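Local coordinates for protein extracellular PQQ-dependent sugar dehydrogenase (Coprinopsis cinerea, PDB 6JT6) that probably oxidises pyranose sugars with a PQQ cofactor in its catalytic domain and passes the electrons on through the haem of its cytochrome b domain, the part described here, at residues E43-F48 with T180-Y185; L70-V75 with S83-T88; R100-G105 with V117-N122. One frame throughout, in Å; residues are numbered along the deposited sequence.

Contact 1: residues E43-F48 with T180-Y185; sequences EFIGLF and TLYDYY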
loop_
_atom_site.group_PDB
_atom_site.type_symbol
_atom_site.label_atom_id
_atom_site.label_comp_id
_atom_site.label_asym_id
_atom_site.label_seq_id
_atom_site.Cartn_x
_atom_site.Cartn_y
_atom_site.Cartn_z
ATOM N N GLU A 43 6.794 7.695 -8.214
ATOM C CA GLU A 43 6.888 6.812 -7.057
ATOM C C GLU A 43 6.050 7.333 -5.883
ATOM O O GLU A 43 5.603 8.485 -5.881
ATOM C CB GLU A 43 8.350 6.615 -6.646
ATOM C CG GLU A 43 9.019 7.798 -5.955
ATOM C CD GLU A 43 10.356 7.396 -5.381
ATOM O OE1 GLU A 43 11.375 7.538 -6.081
ATOM O OE2 GLU A 43 10.398 6.872 -4.256
ATOM N N PHE A 44 5.825 6.465 -4.891
ATOM C CA PHE A 44 5.241 6.887 -3.620
ATOM C C PHE A 44 5.646 5.875 -2.567
ATOM O O PHE A 44 6.195 4.838 -2.897
ATOM C CB PHE A 44 3.708 7.028 -3.696
ATOM C CG PHE A 44 2.978 5.737 -4.015
ATOM C CD1 PHE A 44 2.499 4.922 -2.987
ATOM C CD2 PHE A 44 2.718 5.374 -5.354
ATOM C CE1 PHE A 44 1.843 3.724 -3.258
ATOM C CE2 PHE A 44 2.034 4.186 -5.638
ATOM C CZ PHE A 44 1.598 3.365 -4.588
ATOM N N ILE A 45 5.387 6.218 -1.311
ATOM C CA ILE A 45 5.565 5.308 -0.195
ATOM C C ILE A 45 4.178 4.880 0.251
ATOM O O ILE A 45 3.272 5.734 0.379
ATOM C CB ILE A 45 6.286 6.011 0.972
ATOM C CG1 ILE A 45 7.734 6.372 0.566
ATOM C CG2 ILE A 45 6.261 5.153 2.241
ATOM C CD1 ILE A 45 8.362 7.410 1.508
ATOM N N GLY A 46 4.005 3.572 0.480
ATOM C CA GLY A 46 2.737 3.069 1.017
ATOM C C GLY A 46 2.882 2.389 2.372
ATOM O O GLY A 46 3.972 1.962 2.762
ATOM N N LEU A 47 1.758 2.286 3.085
ATOM C CA LEU A 47 1.690 1.549 4.329
ATOM C C LEU A 47 0.412 0.739 4.329
ATOM O O LEU A 47 -0.666 1.296 4.068
ATOM C CB LEU A 47 1.699 2.510 5.529
ATOM C CG LEU A 47 1.220 1.921 6.885
ATOM C CD1 LEU A 47 2.211 0.927 7.497
ATOM C CD2 LEU A 47 0.940 3.026 7.891
ATOM N N PHE A 48 0.550 -0.561 4.602
ATOM C CA PHE A 48 -0.584 -1.432 4.905
ATOM C C PHE A 48 -0.399 -1.801 6.362
ATOM O O PHE A 48 0.652 -2.318 6.737
ATOM C CB PHE A 48 -0.545 -2.729 4.092
ATOM C CG PHE A 48 -0.698 -2.546 2.595
ATOM C CD1 PHE A 48 -1.559 -1.577 2.058
ATOM C CD2 PHE A 48 -0.007 -3.397 1.712
ATOM C CE1 PHE A 48 -1.706 -1.466 0.671
ATOM C CE2 PHE A 48 -0.155 -3.272 0.330
ATOM C CZ PHE A 48 -1.001 -2.315 -0.179
ATOM N N THR A 180 7.376 17.819 0.346
ATOM C CA THR A 180 8.809 18.042 0.108
ATOM C C THR A 180 9.639 17.226 1.109
ATOM O O THR A 180 10.813 16.985 0.864
ATOM C CB THR A 180 9.203 19.546 0.119
ATOM O OG1 THR A 180 8.861 20.116 1.382
ATOM C CG2 THR A 180 8.492 20.291 -0.991
ATOM N N LEU A 181 9.001 16.745 2.191
ATOM C CA LEU A 181 9.650 15.834 3.160
ATOM C C LEU A 181 9.827 14.366 2.664
ATOM O O LEU A 181 10.376 13.539 3.390
ATOM C CB LEU A 181 8.915 15.823 4.509
ATOM C CG LEU A 181 9.091 17.092 5.359
ATOM C CD1 LEU A 181 8.209 16.979 6.574
ATOM C CD2 LEU A 181 10.547 17.339 5.762
ATOM N N TYR A 182 9.403 14.087 1.436
ATOM C CA TYR A 182 9.400 12.734 0.901
ATOM C C TYR A 182 10.741 11.967 1.038
ATOM O O TYR A 182 10.730 10.808 1.512
ATOM C CB TYR A 182 8.905 12.722 -0.541
ATOM C CG TYR A 182 8.765 11.326 -1.136
ATOM C CD1 TYR A 182 7.573 10.595 -0.970
ATOM C CD2 TYR A 182 9.844 10.722 -1.849
ATOM C CE1 TYR A 182 7.441 9.319 -1.491
ATOM C CE2 TYR A 182 9.706 9.435 -2.390
ATOM C CZ TYR A 182 8.501 8.751 -2.202
ATOM O OH TYR A 182 8.342 7.494 -2.713
ATOM N N ASP A 183 11.852 12.569 0.582
ATOM C CA ASP A 183 13.179 11.947 0.630
ATOM C C ASP A 183 13.598 11.641 2.065
ATOM O O ASP A 183 14.078 10.542 2.332
ATOM C CB ASP A 183 14.277 12.799 -0.043
ATOM C CG ASP A 183 14.090 12.978 -1.541
ATOM O OD1 ASP A 183 13.663 12.043 -2.266
ATOM O OD2 ASP A 183 14.406 14.099 -2.006
ATOM N N TYR A 184 13.400 12.594 2.982
ATOM C CA TYR A 184 13.667 12.407 4.417
ATOM C C TYR A 184 12.830 11.256 4.970
ATOM O O TYR A 184 13.361 10.371 5.655
ATOM C CB TYR A 184 13.356 13.694 5.208
ATOM C CG TYR A 184 13.383 13.528 6.711
ATOM C CD1 TYR A 184 14.590 13.215 7.383
ATOM C CD2 TYR A 184 12.205 13.674 7.476
ATOM C CE1 TYR A 184 14.619 13.061 8.769
ATOM C CE2 TYR A 184 12.222 13.524 8.866
ATOM C CZ TYR A 184 13.431 13.216 9.508
ATOM O OH TYR A 184 13.465 13.055 10.882
ATOM N N TYR A 185 11.526 11.273 4.654
ATOM C CA TYR A 185 10.612 10.212 5.070
ATOM C C TYR A 185 11.053 8.853 4.515
ATOM O O TYR A 185 11.030 7.857 5.238
ATOM C CB TYR A 185 9.162 10.534 4.628
ATOM C CG TYR A 185 8.433 11.531 5.516
ATOM C CD1 TYR A 185 8.910 11.852 6.804
ATOM C CD2 TYR A 185 7.236 12.136 5.083
ATOM C CE1 TYR A 185 8.227 12.766 7.620
ATOM C CE2 TYR A 185 6.509 13.009 5.915
ATOM C CZ TYR A 185 7.007 13.338 7.173
ATOM O OH TYR A 185 6.300 14.208 8.012
#

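Contact 2: residues L70-V75 with S83-T88; sequences LLVGWV and SARWAT. With HEM (protoporphyrin IX containing Fe), chain C.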
loop_
_atom_site.group_PDB
_atom_site.type_symbol
_atom_site.label_atom_id
_atom_site.label_comp_id
_atom_site.label_asym_id
_atom_site.label_seq_id
_atom_site.Cartn_x
_atom_site.Cartn_y
_atom_site.Cartn_z
ATOM N N LEU A 70 -2.691 -3.448 -8.629
ATOM C CA LEU A 70 -3.156 -3.924 -7.340
ATOM C C LEU A 70 -1.920 -4.299 -6.538
ATOM O O LEU A 70 -1.125 -5.129 -6.977
ATOM C CB LEU A 70 -4.093 -5.130 -7.507
ATOM C CG LEU A 70 -5.286 -5.045 -8.490
ATOM C CD1 LEU A 70 -6.053 -6.360 -8.442
ATOM C CD2 LEU A 70 -6.292 -3.913 -8.212
ATOM N N LEU A 71 -1.741 -3.685 -5.378
ATOM C CA LEU A 71 -0.614 -4.089 -4.521
ATOM C C LEU A 71 -1.144 -4.855 -3.355
ATOM O O LEU A 71 -2.144 -4.473 -2.757
ATOM C CB LEU A 71 0.234 -2.892 -4.057
ATOM C CG LEU A 71 0.643 -1.849 -5.104
ATOM C CD1 LEU A 71 1.420 -0.732 -4.424
ATOM C CD2 LEU A 71 1.430 -2.425 -6.279
ATOM N N VAL A 72 -0.478 -5.954 -3.030
ATOM C CA VAL A 72 -0.931 -6.815 -1.969
ATOM C C VAL A 72 0.233 -7.153 -1.043
ATOM O O VAL A 72 1.318 -7.564 -1.497
ATOM C CB VAL A 72 -1.718 -8.044 -2.500
ATOM C CG1 VAL A 72 -0.872 -8.895 -3.419
ATOM C CG2 VAL A 72 -2.262 -8.896 -1.363
ATOM N N GLY A 73 0.011 -6.917 0.246
ATOM C CA GLY A 73 1.004 -7.216 1.262
ATOM C C GLY A 73 0.493 -8.168 2.311
ATOM O O GLY A 73 -0.724 -8.283 2.544
ATOM N N TRP A 74 1.430 -8.872 2.950
ATOM C CA TRP A 74 1.133 -9.748 4.052
ATOM C C TRP A 74 2.402 -10.025 4.864
ATOM O O TRP A 74 3.515 -9.596 4.475
ATOM C CB TRP A 74 0.440 -11.028 3.576
ATOM C CG TRP A 74 1.316 -11.954 2.770
ATOM C CD1 TRP A 74 2.047 -13.020 3.235
ATOM C CD2 TRP A 74 1.506 -11.914 1.351
ATOM N NE1 TRP A 74 2.688 -13.655 2.178
ATOM C CE2 TRP A 74 2.363 -13.003 1.009
ATOM C CE3 TRP A 74 1.006 -11.092 0.336
ATOM C CZ2 TRP A 74 2.764 -13.267 -0.313
ATOM C CZ3 TRP A 74 1.403 -11.356 -0.994
ATOM C CH2 TRP A 74 2.288 -12.437 -1.299
ATOM N N VAL A 75 2.234 -10.703 5.997
ATOM C CA VAL A 75 3.388 -11.131 6.799
ATOM C C VAL A 75 3.370 -12.661 6.897
ATOM O O VAL A 75 2.394 -13.246 7.358
ATOM C CB VAL A 75 3.452 -10.453 8.195
ATOM C CG1 VAL A 75 4.656 -10.961 8.962
ATOM C CG2 VAL A 75 3.620 -8.946 8.045
ATOM N N SER A 83 3.450 -7.671 -3.343
ATOM C CA SER A 83 3.329 -8.095 -4.718
ATOM C C SER A 83 2.495 -7.064 -5.496
ATOM O O SER A 83 1.567 -6.451 -4.928
ATOM C CB SER A 83 2.687 -9.485 -4.750
ATOM O OG SER A 83 2.342 -9.881 -6.062
ATOM N N ALA A 84 2.827 -6.874 -6.774
ATOM C CA ALA A 84 2.001 -6.077 -7.676
ATOM C C ALA A 84 1.210 -7.031 -8.547
ATOM O O ALA A 84 1.780 -8.006 -9.082
ATOM C CB ALA A 84 2.849 -5.155 -8.555
ATOM N N ARG A 85 -0.090 -6.739 -8.713
ATOM C CA ARG A 85 -0.983 -7.580 -9.523
ATOM C C ARG A 85 -1.918 -6.793 -10.426
ATOM O O ARG A 85 -1.987 -5.577 -10.332
ATOM C CB ARG A 85 -1.752 -8.564 -8.646
ATOM C CG ARG A 85 -0.805 -9.292 -7.709
ATOM C CD ARG A 85 -1.282 -10.620 -7.247
ATOM N NE ARG A 85 -0.251 -11.199 -6.378
ATOM C CZ ARG A 85 -0.363 -12.355 -5.733
ATOM N NH1 ARG A 85 -1.490 -13.081 -5.846
ATOM N NH2 ARG A 85 0.650 -12.782 -4.966
ATOM N N TRP A 86 -2.620 -7.524 -11.298
ATOM C CA TRP A 86 -3.456 -6.958 -12.339
ATOM C C TRP A 86 -4.584 -7.928 -12.669
ATOM O O TRP A 86 -4.330 -9.096 -12.914
ATOM C CB TRP A 86 -2.641 -6.666 -13.590
ATOM C CG TRP A 86 -3.389 -5.821 -14.562
ATOM C CD1 TRP A 86 -4.383 -6.233 -15.410
ATOM C CD2 TRP A 86 -3.227 -4.406 -14.784
ATOM N NE1 TRP A 86 -4.847 -5.151 -16.157
ATOM C CE2 TRP A 86 -4.148 -4.028 -15.800
ATOM C CE3 TRP A 86 -2.371 -3.425 -14.247
ATOM C CZ2 TRP A 86 -4.234 -2.702 -16.296
ATOM C CZ3 TRP A 86 -2.461 -2.111 -14.732
ATOM C CH2 TRP A 86 -3.395 -1.762 -15.736
ATOM N N ALA A 87 -5.830 -7.432 -12.624
ATOM C CA ALA A 87 -7.039 -8.197 -12.968
ATOM C C ALA A 87 -7.791 -7.480 -14.105
ATOM O O ALA A 87 -7.990 -6.259 -14.054
ATOM C CB ALA A 87 -7.934 -8.281 -11.752
ATOM N N THR A 88 -8.219 -8.206 -15.127
ATOM C CA THR A 88 -9.067 -7.568 -16.159
ATOM C C THR A 88 -10.572 -7.694 -15.860
ATOM O O THR A 88 -11.398 -7.112 -16.573
ATOM C CB THR A 88 -8.762 -8.116 -17.559
ATOM O OG1 THR A 88 -8.927 -9.535 -17.532
ATOM C CG2 THR A 88 -7.313 -7.794 -17.972
HETATM C CHA HEM C . -13.979 -5.752 -5.641
HETATM C CHB HEM C . -13.330 -10.425 -6.838
HETATM C CHC HEM C . -8.725 -10.199 -5.359
HETATM C CHD HEM C . -9.180 -5.321 -5.005
HETATM C C1A HEM C . -14.213 -7.055 -6.044
HETATM C C2A HEM C . -15.488 -7.574 -6.384
HETATM C C3A HEM C . -15.293 -8.897 -6.707
HETATM C C4A HEM C . -13.909 -9.195 -6.575
HETATM C CMA HEM C . -16.361 -9.890 -7.139
HETATM C CAA HEM C . -16.809 -6.820 -6.393
HETATM C CBA HEM C . -17.267 -6.357 -4.998
HETATM C CGA HEM C . -17.309 -7.439 -3.951
HETATM O O1A HEM C . -16.516 -7.446 -2.972
HETATM O O2A HEM C . -18.157 -8.351 -4.051
HETATM C C1B HEM C . -12.023 -10.782 -6.520
HETATM C C2B HEM C . -11.527 -12.125 -6.632
HETATM C C3B HEM C . -10.226 -12.078 -6.170
HETATM C C4B HEM C . -9.962 -10.667 -5.799
HETATM C CMB HEM C . -12.325 -13.348 -7.128
HETATM C CAB HEM C . -9.193 -13.144 -6.051
HETATM C CBB HEM C . -9.464 -14.402 -5.722
HETATM C C1C HEM C . -8.407 -8.821 -5.212
HETATM C C2C HEM C . -7.133 -8.315 -4.868
HETATM C C3C HEM C . -7.244 -6.922 -4.768
HETATM C C4C HEM C . -8.623 -6.580 -5.028
HETATM C CMC HEM C . -5.898 -9.184 -4.705
HETATM C CAC HEM C . -6.137 -5.969 -4.471
HETATM C CBC HEM C . -5.142 -6.282 -3.613
HETATM C C1D HEM C . -10.563 -5.098 -5.079
HETATM C C2D HEM C . -11.147 -3.750 -4.916
HETATM C C3D HEM C . -12.467 -3.856 -5.113
HETATM C C4D HEM C . -12.687 -5.288 -5.405
HETATM C CMD HEM C . -10.437 -2.463 -4.586
HETATM C CAD HEM C . -13.508 -2.745 -4.989
HETATM C CBD HEM C . -13.653 -1.860 -6.214
HETATM C CGD HEM C . -14.365 -2.635 -7.289
HETATM O O1D HEM C . -13.831 -2.897 -8.401
HETATM O O2D HEM C . -15.504 -3.056 -7.041
HETATM N NA HEM C . -13.259 -8.072 -6.138
HETATM N NB HEM C . -11.079 -9.968 -6.030
HETATM N NC HEM C . -9.292 -7.768 -5.259
HETATM N ND HEM C . -11.529 -5.998 -5.409
HETATM FE FE HEM C . -11.318 -7.900 -5.721
#

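Contact 3: residues R100-G105 with V117-N122; sequences RLTILG and VYRCQN. With NAG (2-acetamido-2-deoxy-beta-D-glucopyranose), chain B.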
loop_
_atom_site.group_PDB
_atom_site.type_symbol
_atom_site.label_atom_id
_atom_site.label_comp_id
_atom_site.label_asym_id
_atom_site.label_seq_id
_atom_site.Cartn_x
_atom_site.Cartn_y
_atom_site.Cartn_z
ATOM N N ARG A 100 8.184 -1.358 -9.266
ATOM C CA ARG A 100 9.390 -1.804 -8.576
ATOM C C ARG A 100 9.132 -1.547 -7.088
ATOM O O ARG A 100 8.921 -0.399 -6.666
ATOM C CB ARG A 100 10.644 -1.085 -9.098
ATOM C CG ARG A 100 10.832 -1.115 -10.631
ATOM C CD ARG A 100 11.656 -2.299 -11.143
ATOM N NE ARG A 100 11.000 -3.617 -11.037
ATOM C CZ ARG A 100 10.355 -4.249 -12.026
ATOM N NH1 ARG A 100 9.808 -5.441 -11.795
ATOM N NH2 ARG A 100 10.251 -3.701 -13.240
ATOM N N LEU A 101 9.091 -2.630 -6.327
ATOM C CA LEU A 101 8.663 -2.591 -4.929
ATOM C C LEU A 101 9.814 -2.869 -3.981
ATOM O O LEU A 101 10.590 -3.828 -4.167
ATOM C CB LEU A 101 7.510 -3.598 -4.654
ATOM C CG LEU A 101 6.170 -3.266 -5.370
ATOM C CD1 LEU A 101 5.312 -4.507 -5.422
ATOM C CD2 LEU A 101 5.443 -2.146 -4.634
ATOM N N THR A 102 9.891 -2.062 -2.930
ATOM C CA THR A 102 10.954 -2.227 -1.944
ATOM C C THR A 102 10.246 -2.184 -0.615
ATOM O O THR A 102 9.625 -1.170 -0.294
ATOM C CB THR A 102 11.966 -1.047 -2.031
ATOM O OG1 THR A 102 12.425 -0.911 -3.388
ATOM C CG2 THR A 102 13.138 -1.242 -1.043
ATOM N N ILE A 103 10.348 -3.260 0.155
ATOM C CA ILE A 103 9.830 -3.235 1.526
ATOM C C ILE A 103 10.809 -2.459 2.395
ATOM O O ILE A 103 12.021 -2.659 2.296
ATOM C CB ILE A 103 9.572 -4.653 2.072
ATOM C CG1 ILE A 103 8.414 -5.294 1.276
ATOM C CG2 ILE A 103 9.185 -4.620 3.574
ATOM C CD1 ILE A 103 8.286 -6.797 1.431
ATOM N N LEU A 104 10.253 -1.570 3.219
ATOM C CA LEU A 104 11.005 -0.632 4.059
ATOM C C LEU A 104 10.933 -1.102 5.502
ATOM O O LEU A 104 10.270 -2.114 5.793
ATOM C CB LEU A 104 10.436 0.804 3.901
ATOM C CG LEU A 104 10.364 1.376 2.468
ATOM C CD1 LEU A 104 9.816 2.828 2.353
ATOM C CD2 LEU A 104 11.698 1.258 1.728
ATOM N N GLY A 105 11.581 -0.376 6.417
ATOM C CA GLY A 105 11.607 -0.746 7.834
ATOM C C GLY A 105 10.277 -0.563 8.540
ATOM O O GLY A 105 9.301 -0.118 7.917
ATOM N N VAL A 117 5.384 -1.734 4.925
ATOM C CA VAL A 117 5.700 -0.386 4.503
ATOM C C VAL A 117 6.527 -0.548 3.230
ATOM O O VAL A 117 7.467 -1.344 3.184
ATOM C CB VAL A 117 6.535 0.361 5.570
ATOM C CG1 VAL A 117 6.745 1.834 5.165
ATOM C CG2 VAL A 117 5.900 0.216 6.947
ATOM N N TYR A 118 6.178 0.188 2.183
ATOM C CA TYR A 118 6.798 -0.108 0.905
ATOM C C TYR A 118 7.048 1.155 0.088
ATOM O O TYR A 118 6.355 2.171 0.254
ATOM C CB TYR A 118 5.951 -1.150 0.116
ATOM C CG TYR A 118 4.560 -0.651 -0.216
ATOM C CD1 TYR A 118 4.313 0.080 -1.401
ATOM C CD2 TYR A 118 3.473 -0.894 0.656
ATOM C CE1 TYR A 118 3.045 0.558 -1.680
ATOM C CE2 TYR A 118 2.193 -0.440 0.366
ATOM C CZ TYR A 118 1.986 0.300 -0.800
ATOM O OH TYR A 118 0.707 0.767 -1.125
ATOM N N ARG A 119 8.076 1.073 -0.751
ATOM C CA ARG A 119 8.292 2.031 -1.815
ATOM C C ARG A 119 7.786 1.439 -3.118
ATOM O O ARG A 119 8.059 0.302 -3.431
ATOM C CB ARG A 119 9.784 2.364 -1.913
ATOM C CG ARG A 119 10.121 3.561 -2.828
ATOM C CD ARG A 119 11.612 3.493 -3.208
ATOM N NE ARG A 119 12.064 4.718 -3.847
ATOM C CZ ARG A 119 13.310 4.907 -4.256
ATOM N NH1 ARG A 119 14.202 3.933 -4.096
ATOM N NH2 ARG A 119 13.646 6.053 -4.841
ATOM N N CYS A 120 7.071 2.240 -3.902
ATOM C CA CYS A 120 6.508 1.768 -5.163
ATOM C C CYS A 120 6.988 2.693 -6.248
ATOM O O CYS A 120 6.505 3.831 -6.365
ATOM C CB CYS A 120 4.977 1.815 -5.130
ATOM S SG CYS A 120 4.144 0.717 -6.317
ATOM N N GLN A 121 7.905 2.209 -7.065
ATOM C CA GLN A 121 8.413 3.032 -8.152
ATOM C C GLN A 121 7.864 2.535 -9.450
ATOM O O GLN A 121 7.650 1.321 -9.609
ATOM C CB GLN A 121 9.929 2.944 -8.219
ATOM C CG GLN A 121 10.618 3.666 -7.102
ATOM C CD GLN A 121 12.085 3.326 -7.101
ATOM O OE1 GLN A 121 12.486 2.280 -6.571
ATOM N NE2 GLN A 121 12.891 4.189 -7.711
ATOM N N ASN A 122 7.681 3.461 -10.389
ATOM C CA ASN A 122 7.000 3.162 -11.649
ATOM C C ASN A 122 5.567 2.665 -11.362
ATOM O O ASN A 122 5.124 1.611 -11.846
ATOM C CB ASN A 122 7.805 2.131 -12.465
ATOM C CG ASN A 122 7.289 1.983 -13.883
ATOM O OD1 ASN A 122 6.641 2.904 -14.429
ATOM N ND2 ASN A 122 7.566 0.822 -14.494
HETATM C C1 NAG B . 7.151 0.558 -15.855
HETATM C C2 NAG B . 8.150 -0.284 -16.642
HETATM C C3 NAG B . 7.640 -0.551 -18.064
HETATM C C4 NAG B . 6.191 -1.060 -18.102
HETATM C C5 NAG B . 5.254 -0.154 -17.284
HETATM C C6 NAG B . 3.915 -0.851 -17.074
HETATM C C7 NAG B . 10.494 0.250 -16.036
HETATM C C8 NAG B . 11.567 1.267 -16.325
HETATM N N2 NAG B . 9.369 0.482 -16.710
HETATM O O3 NAG B . 8.485 -1.529 -18.661
HETATM O O4 NAG B . 5.752 -1.152 -19.477
HETATM O O5 NAG B . 5.789 0.140 -15.980
HETATM O O6 NAG B . 2.907 0.029 -16.542
HETATM O O7 NAG B . 10.654 -0.693 -15.265
HETATM O O HOH W 1 11.012 0.501 -5.017
HETATM O O HOH W 2 14.240 1.183 -3.604
#

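Contact 1: residues E43-F48 with T180-Y185
Y182 reaches from the first turn of helix 182-191 to the start of strand 43-51 and donates its hydroxyl proton to E43, OH to OE2 being 2.6 Å. The hydroxyl meets the anti side of the carboxylate, 19° out of its plane, and the carboxylate and ring planes stand 88° apart, with OE2 at the ring edge. R119 NE forms a salt bridge to the same oxygen; two donors thus grip OE2, which would be expected to favour the charged carboxylate. Packing is tight beneath the ring. I45 lays CD1 over one face in a CH-pi contact, 4.1 Å from the ring centroid of Y182, while its CG1 lies 3.6 Å from CE1 of Y182. The phenol oxygen also presses on the strand backbone, Y182 OH lying 3.1 Å from C of F44. With CG anti to the backbone N (chi1 -175°), Y182 throws its ring off the helix and across to the strand. A leucine here would probably cost E43 OE2 one of its donors and leave a gap over I45 CD1. The other margins are looser. I45 CD1 barely grazes Y185, 4.5 Å from CB, and the Y185 ring turns off toward T15, where its OH is hydrogen-bonded to OG1. Toward solvent, E43 OE1 and exposed D183 OD1 stay 6.3 Å apart, like charges without contact. The whole is a helix-on-sheet packing: the C-terminal helix lies against one face of a sheet in the beta-sandwich fold known from the cytochrome domain of cellobiose dehydrogenase.

Contact 2: residues L70-V75 with S83-T88
L70 and V72 pair with R85 and S83 in an antiparallel beta hairpin, strands 70-76 and 79-86, which lends L70 and L71 to the haem pocket. The strands are well twisted, their directions 141° apart. Two hydrogen-bonded pairs carry the register: R85 N to L70 O is 2.6 Å, its return bond runs from L70 N to R85 O, and V72 and S83 exchange a second reciprocal couple, V72 N to S83 O being 2.8 Å. Between them L71 faces A84 in a non-hydrogen-bonded pair, and CD2 of L71 rests 3.8 Å from CB of A84 on the face away from the haem, where L71 also touches Y118 and C120 of strand 113-121. The face of L70, V72, S83 and R85 is built differently. R85 is extended from CG to NE and slants off the sheet, back toward S83, with V72 CG1 over one face of its guanidinium, 3.8 Å from NE. V72 sets CG1 there by placing it between its own N and carbonyl carbon (chi1 60°). At the far end W74 crosses R85 at about a right angle, ring and guanidinium planes 86° apart, and CH2 of W74 lies 4.0 Å from NH2 of R85. NH1 and NH2 are spent on the backbone oxygens of S159 and P157, so the buried charge is held by carbonyls, while the indole NE1 bonds to P154 O. The haem meets strand 70-76 by van der Waals contact alone, with V72 CB also near its CBC vinyl: L70 CB is 3.8 Å from CAC of the haem, L70 CD1 is 3.9 Å from its C3C, and L71 O is 3.6 Å from its CBC.

Contact 3: residues R100-G105 with V117-N122
R100 and Q121 exchange backbone bonds in both directions, as do T102 and R119 two residues on, in the antiparallel beta hairpin of strands 100-109 and 113-121; Q121 N to R100 O is 2.8 Å and almost straight at 178°. L104 N adds a fifth bond to V117 O, its donor tilted 35° from the carbonyl plane. Next come the side chains. L101 brings CD2 to C120 SG, 3.6 Å away, on the same face as I103 and Y118. On the other face R119, in an extended chain with CG anti to its backbone N (chi1 -169°), spreads its guanidinium so that Q121 CD lies 3.4 Å above its centre. Two waters tie this polar face together. One lies within hydrogen-bonding distance of T102 OG1 (2.6 Å), R100 O and Q121 OE1, and it probably cannot serve every acceptor around it at once; the second takes a proton from R119 NH1, 2.8 Å away, in the guanidinium plane, and bonds to T102 OG1. Just past the end of strand 113-121, N122 ND2 is covalently bonded to C1 of the NAG, a glycosylated asparagine, and R100 NH2 lies 3.6 Å from NAG O7. C120 is held further by its disulfide to C123, and R119 NE by E43. Strand 113-121 thus runs between strands 100-109 and 43-51: its Y118 and C120 touch F44 on strand 43-51 and L71 on strand 70-76 of the facing sheet, while L104 and R119 lie against L186 of helix 182-191.

Contacts 1 and 3 share one sheet, their centres about 9 Å apart. Strand 43-51 adjoins strand 113-121, and G46 N lies 2.7 Å from Y118 O in a probable hydrogen bond, with I45 CG2 packed 3.6 Å from Y118 O. Contact 2 belongs to the facing sheet, about 19 Å from contact 1 and about 13 Å from contact 3 between centres. One meeting point of the sheets is L71: its CD1 is 3.4 Å from Y118 CE1, and its O is 3.6 Å from F48 CZ. Another is L101, whose CD1 is 3.7 Å from A84 N. Contact 2 alone touches the haem, while the side chain of Y118 is about 9 Å and that of F44 about 12 Å from it.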